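Local coordinates for NAD-dependent epimerase/dehydratase domain-containing protein (Ruegeria pomeroyi DSS-3, PDB 3IUS) that is of unknown function but probably binds NAD, as an atypical short-chain dehydrogenase/reductase of the NAD-dependent epimerase/dehydratase family, at residues Pro59-Val64 with Asp86-Arg91. Sequence-based numbering, arbitrary orientation.
Sequences PSLDGV and DQIAAR
L61 packs on R91, Q87 and I88 by van der Waals contact. Its CB lies 3.6 Å from R91 CD and sits over one face of the guanidinium, offset toward the rim. The L61 methyl CD1 reaches on to the helix, 4.0 Å from Q87 CB and 4.2 Å from I88 CG1. The R91 chain is extended from CG to NE (chi3 174°), which lays the guanidinium against L61 CB, with NH1 near the L61 carbonyl.

No hydrogen bond joins the two segments. R91 NH1 comes within 3.5 Å of L61 O, but at a poor angle; its hydrogen bond goes to Q94 OE1. D62 OD1 stays 4.9 Å from R91 NH1, so any attraction there is probably weak.

L61 to V64 form a type II turn, with G63 at positive phi, and S60 OG accepts from D62 N in an ST turn. L61 and V64 also touch L9, so the contact joins the C-terminal end of helix 79-90 to the loop before strand 66-69, next to strand 7-11 of the parallel Rossmann-type sheet.

An alanine in place of R91 would probably uncover L61 CB and leave Q94 OE1 without this donor. Van der Waals packing of L61 against R91 and the helix mainly holds the contact.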
# COMPACT_ATOMS: atom_id res chain seq x y z
N PRO A 59 -12.20 -19.69 0.24
CA PRO A 59 -13.03 -18.72 0.96
C PRO A 59 -14.38 -18.57 0.27
O PRO A 59 -14.42 -18.53 -0.97
CB PRO A 59 -12.23 -17.42 0.84
CG PRO A 59 -10.83 -17.84 0.52
CD PRO A 59 -10.97 -19.09 -0.29
N SER A 60 -15.45 -18.51 1.04
CA SER A 60 -16.79 -18.36 0.47
C SER A 60 -17.08 -16.93 0.04
O SER A 60 -16.67 -15.98 0.71
CB SER A 60 -17.85 -18.82 1.45
OG SER A 60 -19.14 -18.62 0.90
N LEU A 61 -17.80 -16.77 -1.06
CA LEU A 61 -18.16 -15.45 -1.56
C LEU A 61 -19.60 -15.13 -1.25
O LEU A 61 -20.10 -14.06 -1.60
CB LEU A 61 -17.91 -15.35 -3.07
CG LEU A 61 -16.45 -15.37 -3.51
CD1 LEU A 61 -16.32 -15.46 -5.03
CD2 LEU A 61 -15.73 -14.14 -2.98
N ASP A 62 -20.29 -16.05 -0.57
CA ASP A 62 -21.68 -15.83 -0.22
C ASP A 62 -21.84 -14.65 0.72
O ASP A 62 -21.18 -14.56 1.76
CB ASP A 62 -22.30 -17.07 0.42
CG ASP A 62 -23.79 -16.89 0.68
OD1 ASP A 62 -24.53 -16.62 -0.28
OD2 ASP A 62 -24.21 -17.01 1.85
N GLY A 63 -22.74 -13.74 0.35
CA GLY A 63 -23.02 -12.57 1.16
C GLY A 63 -21.95 -11.49 1.13
O GLY A 63 -22.07 -10.47 1.81
N VAL A 64 -20.90 -11.70 0.34
CA VAL A 64 -19.82 -10.71 0.24
C VAL A 64 -20.21 -9.55 -0.69
O VAL A 64 -20.60 -9.77 -1.84
CB VAL A 64 -18.52 -11.35 -0.27
CG1 VAL A 64 -17.45 -10.28 -0.50
CG2 VAL A 64 -18.02 -12.41 0.70
N ASP A 86 -12.50 -17.28 -11.91
CA ASP A 86 -13.75 -17.75 -12.51
C ASP A 86 -14.96 -17.40 -11.65
O ASP A 86 -15.97 -16.93 -12.16
CB ASP A 86 -13.71 -19.27 -12.72
CG ASP A 86 -12.87 -19.68 -13.91
OD1 ASP A 86 -12.12 -18.83 -14.45
OD2 ASP A 86 -12.95 -20.86 -14.32
N GLN A 87 -14.84 -17.63 -10.35
CA GLN A 87 -15.94 -17.39 -9.41
C GLN A 87 -16.24 -15.91 -9.27
O GLN A 87 -17.39 -15.47 -9.35
CB GLN A 87 -15.62 -18.00 -8.04
CG GLN A 87 -15.54 -19.53 -8.01
CD GLN A 87 -14.13 -20.07 -8.23
OE1 GLN A 87 -13.31 -19.46 -8.92
NE2 GLN A 87 -13.85 -21.23 -7.65
N ILE A 88 -15.18 -15.13 -9.08
CA ILE A 88 -15.30 -13.69 -8.92
C ILE A 88 -15.97 -13.05 -10.14
O ILE A 88 -16.85 -12.21 -10.01
CB ILE A 88 -13.93 -13.05 -8.66
CG1 ILE A 88 -13.45 -13.43 -7.26
CG2 ILE A 88 -14.00 -11.55 -8.81
CD1 ILE A 88 -12.04 -12.96 -6.95
N ALA A 89 -15.55 -13.47 -11.33
CA ALA A 89 -16.13 -12.97 -12.57
C ALA A 89 -17.62 -13.27 -12.64
O ALA A 89 -18.43 -12.39 -12.94
CB ALA A 89 -15.40 -13.57 -13.78
N ALA A 90 -17.97 -14.52 -12.35
CA ALA A 90 -19.36 -14.95 -12.37
C ALA A 90 -20.24 -14.14 -11.42
O ALA A 90 -21.40 -13.88 -11.71
CB ALA A 90 -19.46 -16.44 -12.05
N ARG A 91 -19.68 -13.75 -10.27
CA ARG A 91 -20.44 -13.00 -9.26
C ARG A 91 -20.24 -11.48 -9.34
O ARG A 91 -20.59 -10.76 -8.40
CB ARG A 91 -20.05 -13.47 -7.85
CG ARG A 91 -20.45 -14.89 -7.50
CD ARG A 91 -19.82 -15.27 -6.16
NE ARG A 91 -20.27 -16.57 -5.66
CZ ARG A 91 -21.20 -16.73 -4.73
NH1 ARG A 91 -21.81 -15.68 -4.20
NH2 ARG A 91 -21.53 -17.96 -4.33